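Local coordinates for uncharacterized hypothetical protein (Bacteroides uniformis, PDB 4EIU) that is of unknown function but belongs to the DUF3823 family, its N-terminal domain having a probably transthyretin-like beta-sandwich fold, at residues A[24-38]-A[50-62]. Sequence-based numbering, arbitrary orientation. Where two conformers were deposited one is given.
Sequences RVLTDQGSEGIRVRL and NPDFYCMMDGTFQ
Arg37 grips Asp52 side-on with two nitrogens: NE donates to OD1 at 3.0 Å and NH2 to the syn lone pair of OD2 at 2.8 Å, with guanidinium and carboxylate nearly coplanar, 26° apart. Arg35 makes a long salt bridge to the same oxygen (Arg35 NE to Asp52 OD2 3.8 Å), a matter of charge, since OD2 lies well out of its guanidinium plane; a second salt bridge runs from Arg35 to Asp76. With Arg37 cut back to an alanine, the two-pronged grip is gone and the Asp52 carboxylate would probably be freer to turn, steadied by Gln48 at OD1 and the charge of Arg35. Beside this network the Tyr54 ring takes Ser31 CA over one face in a CH-pi contact, 3.9 Å from the ring centroid, while Arg35 packs CB against Tyr54 CE2. Across the strands, Val36 touches two aromatic rings: CB lies over a face of Phe53, and chi1 of -174° sends CG1 toward Phe53 CZ, leaving CG2 over a face of Phe61. Leu38 CD1 reaches the edge of Phe53, 3.6 Å from CE1. Behind these side chains, antiparallel pairing of strands 35-40 and 53-54 sets the spacing: Val36 and Phe53 exchange two backbone bonds, and Cys55 N donates to Ile34 O. Past the strand end, Gln29, extended with CG anti to the backbone N (chi1 -164°), brings NE2 to Tyr54 O at 2.9 Å, the donor above the carbonyl plane. A water accepts from Ile34 N and donates to Asp28 O and Cys55 O, tying the segments together beside turn 30-33. Farther along, Thr27 N bonds Met57 O, and the Asp58 Asx turn, OD1 accepting from Thr60 N and OG1, shapes the bend into strand 60-63. The pairing thus adds edge strand 53-54 to its antiparallel sheet, while Val36 on Phe61 packs that sheet against the mixed one: apolar groups fill the interface, and salt bridges gather with the Tyr54 ring on the Arg35 face.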
loop_
_atom_site.group_PDB
_atom_site.type_symbol
_atom_site.label_atom_id
_atom_site.label_comp_id
_atom_site.label_asym_id
_atom_site.label_seq_id
_atom_site.Cartn_x
_atom_site.Cartn_y
_atom_site.Cartn_z
ATOM N N ARG A 24 -4.507 -5.279 9.169
ATOM C CA ARG A 24 -3.464 -5.379 8.165
ATOM C C ARG A 24 -3.578 -4.287 7.130
ATOM O O ARG A 24 -4.680 -3.895 6.749
ATOM C CB ARG A 24 -3.509 -6.739 7.495
ATOM C CG ARG A 24 -3.229 -7.904 8.418
ATOM C CD ARG A 24 -1.709 -8.071 8.635
ATOM N NE ARG A 24 -1.329 -9.252 9.461
ATOM C CZ ARG A 24 -1.519 -10.503 9.101
ATOM N NH1 ARG A 24 -2.095 -10.787 7.939
ATOM N NH2 ARG A 24 -1.108 -11.483 9.886
ATOM N N VAL A 25 -2.422 -3.778 6.708
ATOM C CA VAL A 25 -2.319 -2.847 5.613
ATOM C C VAL A 25 -2.113 -3.680 4.331
ATOM O O VAL A 25 -1.012 -4.207 4.048
ATOM C CB VAL A 25 -1.215 -1.818 5.798
ATOM C CG1 VAL A 25 -1.204 -0.838 4.630
ATOM C CG2 VAL A 25 -1.376 -1.057 7.142
ATOM N N LEU A 26 -3.185 -3.782 3.565
ATOM C CA LEU A 26 -3.197 -4.655 2.392
ATOM C C LEU A 26 -2.526 -3.921 1.256
ATOM O O LEU A 26 -2.559 -2.674 1.177
ATOM C CB LEU A 26 -4.631 -5.066 2.030
ATOM C CG LEU A 26 -5.492 -5.744 3.096
ATOM C CD1 LEU A 26 -6.924 -6.007 2.575
ATOM C CD2 LEU A 26 -4.922 -7.060 3.594
ATOM N N THR A 27 -1.919 -4.694 0.366
ATOM C CA THR A 27 -1.046 -4.161 -0.656
ATOM C C THR A 27 -0.984 -5.122 -1.874
ATOM O O THR A 27 -1.845 -5.970 -2.044
ATOM C CB THR A 27 0.345 -3.812 -0.081
ATOM O OG1 THR A 27 1.081 -2.979 -1.000
ATOM C CG2 THR A 27 1.143 -5.071 0.358
ATOM N N ASP A 28 -0.005 -4.881 -2.742
ATOM C CA ASP A 28 0.183 -5.616 -3.993
ATOM C C ASP A 28 1.653 -6.000 -3.989
ATOM O O ASP A 28 2.488 -5.143 -3.693
ATOM C CB ASP A 28 -0.099 -4.684 -5.165
ATOM C CG ASP A 28 -0.120 -5.404 -6.510
ATOM O OD1 ASP A 28 -0.793 -6.477 -6.622
ATOM O OD2 ASP A 28 0.520 -4.860 -7.446
ATOM N N GLN A 29 1.984 -7.266 -4.264
ATOM C CA GLN A 29 3.394 -7.664 -4.257
ATOM C C GLN A 29 4.034 -7.244 -5.604
ATOM O O GLN A 29 4.214 -8.048 -6.487
ATOM C CB GLN A 29 3.565 -9.168 -3.995
ATOM C CG GLN A 29 5.015 -9.516 -3.598
ATOM C CD GLN A 29 5.163 -10.921 -3.031
ATOM O OE1 GLN A 29 4.628 -11.872 -3.569
ATOM N NE2 GLN A 29 5.937 -11.061 -1.955
ATOM N N GLY A 30 4.259 -5.956 -5.766
ATOM C CA GLY A 30 5.008 -5.360 -6.891
ATOM C C GLY A 30 5.812 -4.217 -6.310
ATOM O O GLY A 30 5.669 -3.886 -5.101
ATOM N N SER A 31 6.578 -3.572 -7.179
ATOM C CA SER A 31 7.465 -2.461 -6.793
ATOM C C SER A 31 6.721 -1.314 -6.151
ATOM O O SER A 31 7.315 -0.536 -5.419
ATOM C CB SER A 31 8.233 -1.915 -8.021
ATOM O OG SER A 31 9.008 -2.925 -8.648
ATOM N N GLU A 32 5.414 -1.200 -6.449
ATOM C CA GLU A 32 4.562 -0.119 -5.905
ATOM C C GLU A 32 3.842 -0.509 -4.588
ATOM O O GLU A 32 2.941 0.197 -4.104
ATOM C CB GLU A 32 3.547 0.348 -6.935
ATOM C CG GLU A 32 4.174 0.670 -8.291
ATOM C CD GLU A 32 4.412 -0.558 -9.179
ATOM O OE1 GLU A 32 3.979 -1.699 -8.857
ATOM O OE2 GLU A 32 5.079 -0.367 -10.210
ATOM N N GLY A 33 4.265 -1.611 -4.003
ATOM C CA GLY A 33 3.633 -2.145 -2.814
ATOM C C GLY A 33 4.355 -1.693 -1.545
ATOM O O GLY A 33 4.774 -0.546 -1.432
ATOM N N ILE A 34 4.541 -2.619 -0.597
ATOM C CA ILE A 34 5.239 -2.292 0.659
ATOM C C ILE A 34 6.630 -2.898 0.612
ATOM O O ILE A 34 6.794 -4.143 0.652
ATOM C CB ILE A 34 4.498 -2.776 1.917
ATOM C CG1 ILE A 34 3.101 -2.190 2.010
ATOM C CG2 ILE A 34 5.363 -2.496 3.174
ATOM C CD1 ILE A 34 2.249 -2.739 3.157
ATOM N N ARG A 35 7.600 -2.006 0.470
ATOM C CA ARG A 35 9.024 -2.322 0.349
ATOM C C ARG A 35 9.677 -2.597 1.677
ATOM O O ARG A 35 9.456 -1.857 2.638
ATOM C CB ARG A 35 9.754 -1.196 -0.371
ATOM C CG ARG A 35 11.139 -1.546 -0.894
ATOM C CD ARG A 35 11.809 -0.351 -1.529
ATOM N NE ARG A 35 12.215 0.590 -0.476
ATOM C CZ ARG A 35 12.817 1.754 -0.686
ATOM N NH1 ARG A 35 13.107 2.173 -1.922
ATOM N NH2 ARG A 35 13.101 2.529 0.359
ATOM N N VAL A 36 10.541 -3.606 1.701
ATOM C CA VAL A 36 11.277 -4.000 2.900
ATOM C C VAL A 36 12.767 -3.974 2.552
ATOM O O VAL A 36 13.228 -4.617 1.589
ATOM C CB VAL A 36 10.871 -5.417 3.398
ATOM C CG1 VAL A 36 11.551 -5.737 4.735
ATOM C CG2 VAL A 36 9.332 -5.524 3.512
ATOM N N ARG A 37 13.533 -3.262 3.380
ATOM C CA ARG A 37 14.990 -3.118 3.210
ATOM C C ARG A 37 15.704 -3.477 4.495
ATOM O O ARG A 37 15.501 -2.819 5.559
ATOM C CB ARG A 37 15.305 -1.658 2.790
ATOM C CG ARG A 37 16.775 -1.291 2.772
ATOM C CD ARG A 37 16.997 0.109 2.217
ATOM N NE ARG A 37 16.615 0.172 0.809
ATOM C CZ ARG A 37 16.580 1.292 0.110
ATOM N NH1 ARG A 37 16.956 2.432 0.682
ATOM N NH2 ARG A 37 16.209 1.277 -1.169
ATOM N N LEU A 38 16.549 -4.488 4.381
ATOM C CA LEU A 38 17.346 -5.019 5.464
ATOM C C LEU A 38 18.796 -4.617 5.256
ATOM O O LEU A 38 19.429 -5.035 4.288
ATOM C CB LEU A 38 17.236 -6.566 5.504
ATOM C CG LEU A 38 15.820 -7.217 5.461
ATOM C CD1 LEU A 38 15.841 -8.762 5.415
ATOM C CD2 LEU A 38 14.943 -6.752 6.599
ATOM N N ASN A 50 20.608 -8.307 1.061
ATOM C CA ASN A 50 19.334 -8.715 0.471
ATOM C C ASN A 50 18.719 -7.563 -0.316
ATOM O O ASN A 50 18.483 -6.485 0.248
ATOM C CB ASN A 50 18.356 -9.119 1.572
ATOM C CG ASN A 50 18.899 -10.215 2.453
ATOM O OD1 ASN A 50 19.414 -9.950 3.535
ATOM N ND2 ASN A 50 18.812 -11.456 1.988
ATOM N N PRO A 51 18.490 -7.759 -1.624
ATOM C CA PRO A 51 17.747 -6.748 -2.372
ATOM C C PRO A 51 16.441 -6.347 -1.678
ATOM O O PRO A 51 15.862 -7.129 -0.901
ATOM C CB PRO A 51 17.482 -7.400 -3.743
ATOM C CG PRO A 51 18.283 -8.652 -3.784
ATOM C CD PRO A 51 18.766 -8.980 -2.405
ATOM N N ASP A 52 16.023 -5.098 -1.892
ATOM C CA ASP A 52 14.750 -4.679 -1.440
ATOM C C ASP A 52 13.718 -5.706 -1.896
ATOM O O ASP A 52 13.766 -6.164 -3.037
ATOM C CB ASP A 52 14.350 -3.344 -2.047
ATOM C CG ASP A 52 15.235 -2.188 -1.595
ATOM O OD1 ASP A 52 16.026 -2.372 -0.645
ATOM O OD2 ASP A 52 15.127 -1.104 -2.223
ATOM N N PHE A 53 12.787 -6.043 -1.023
ATOM C CA PHE A 53 11.754 -7.033 -1.370
ATOM C C PHE A 53 10.429 -6.535 -0.898
ATOM O O PHE A 53 10.378 -5.490 -0.232
ATOM C CB PHE A 53 12.099 -8.452 -0.896
ATOM C CG PHE A 53 12.198 -8.614 0.589
ATOM C CD1 PHE A 53 13.418 -8.439 1.234
ATOM C CD2 PHE A 53 11.107 -9.001 1.340
ATOM C CE1 PHE A 53 13.525 -8.599 2.610
ATOM C CE2 PHE A 53 11.206 -9.108 2.721
ATOM C CZ PHE A 53 12.422 -8.922 3.359
ATOM N N TYR A 54 9.357 -7.222 -1.295
ATOM C CA TYR A 54 7.997 -6.704 -1.128
ATOM C C TYR A 54 7.083 -7.658 -0.344
ATOM O O TYR A 54 7.200 -8.906 -0.441
ATOM C CB TYR A 54 7.428 -6.313 -2.498
ATOM C CG TYR A 54 8.202 -5.184 -3.072
ATOM C CD1 TYR A 54 9.351 -5.414 -3.824
ATOM C CD2 TYR A 54 7.834 -3.863 -2.827
ATOM C CE1 TYR A 54 10.110 -4.363 -4.291
ATOM C CE2 TYR A 54 8.602 -2.811 -3.302
ATOM C CZ TYR A 54 9.737 -3.075 -4.038
ATOM O OH TYR A 54 10.497 -2.025 -4.475
ATOM N N CYS A 55 6.233 -7.060 0.490
ATOM C CA CYS A 55 5.144 -7.756 1.163
ATOM C C CYS A 55 4.205 -8.461 0.163
ATOM O O CYS A 55 3.988 -8.006 -0.954
ATOM C CB CYS A 55 4.288 -6.833 1.992
ATOM S SG CYS A 55 5.154 -6.103 3.400
HETATM N N MSE A 56 3.623 -9.534 0.640
HETATM C CA MSE A 56 2.460 -10.156 0.017
HETATM C C MSE A 56 1.267 -9.277 0.206
HETATM O O MSE A 56 1.244 -8.353 1.051
HETATM C CB MSE A 56 2.250 -11.583 0.583
HETATM C CG MSE A 56 3.433 -12.537 0.239
HETATM SE SE MSE A 56 3.137 -14.274 1.026
HETATM C CE MSE A 56 3.816 -13.733 2.717
HETATM N N MSE A 57 0.233 -9.589 -0.542
HETATM C CA MSE A 57 -0.959 -8.721 -0.587
HETATM C C MSE A 57 -1.621 -8.530 0.748
HETATM O O MSE A 57 -2.345 -7.559 0.912
HETATM C CB MSE A 57 -2.004 -9.283 -1.574
HETATM C CG MSE A 57 -2.556 -10.595 -1.245
HETATM SE SE MSE A 57 -3.516 -11.238 -2.896
HETATM C CE MSE A 57 -4.948 -9.968 -2.855
ATOM N N ASP A 58 -1.399 -9.472 1.667
ATOM C CA ASP A 58 -1.999 -9.436 3.015
ATOM C C ASP A 58 -1.237 -8.566 4.044
ATOM O O ASP A 58 -1.599 -8.488 5.198
ATOM C CB ASP A 58 -2.232 -10.876 3.512
ATOM C CG ASP A 58 -0.947 -11.592 3.913
ATOM O OD1 ASP A 58 0.175 -11.102 3.701
ATOM O OD2 ASP A 58 -1.085 -12.696 4.424
ATOM N N GLY A 59 -0.211 -7.873 3.598
ATOM C CA GLY A 59 0.557 -6.975 4.417
ATOM C C GLY A 59 1.592 -7.699 5.261
ATOM O O GLY A 59 2.128 -7.113 6.203
ATOM N N THR A 60 1.894 -8.962 4.930
ATOM C CA THR A 60 2.986 -9.690 5.615
ATOM C C THR A 60 4.182 -9.862 4.666
ATOM O O THR A 60 4.019 -9.719 3.452
ATOM C CB THR A 60 2.553 -11.056 6.140
ATOM O OG1 THR A 60 2.240 -11.962 5.047
ATOM C CG2 THR A 60 1.326 -10.938 7.120
ATOM N N PHE A 61 5.355 -10.215 5.209
ATOM C CA PHE A 61 6.538 -10.482 4.392
ATOM C C PHE A 61 7.358 -11.544 5.052
ATOM O O PHE A 61 7.255 -11.759 6.255
ATOM C CB PHE A 61 7.393 -9.233 4.145
ATOM C CG PHE A 61 8.039 -8.616 5.386
ATOM C CD1 PHE A 61 9.306 -9.040 5.830
ATOM C CD2 PHE A 61 7.454 -7.544 6.025
ATOM C CE1 PHE A 61 9.902 -8.454 6.969
ATOM C CE2 PHE A 61 8.047 -6.947 7.149
ATOM C CZ PHE A 61 9.280 -7.397 7.616
ATOM N N GLN A 62 8.171 -12.221 4.267
ATOM C CA GLN A 62 9.128 -13.172 4.822
ATOM C C GLN A 62 10.309 -13.325 3.873
ATOM O O GLN A 62 10.126 -13.441 2.658
ATOM C CB GLN A 62 8.466 -14.510 5.078
ATOM C CG GLN A 62 9.401 -15.632 5.556
ATOM C CD GLN A 62 8.675 -16.921 5.771
ATOM O OE1 GLN A 62 8.138 -17.145 6.855
ATOM N NE2 GLN A 62 8.684 -17.811 4.763
HETATM O O HOH W 1 4.120 -5.318 -1.474
HETATM O O HOH W 2 9.635 0.793 -4.643
HETATM O O HOH W 3 16.118 -6.060 1.873
HETATM O O HOH W 4 20.542 -7.405 4.015
#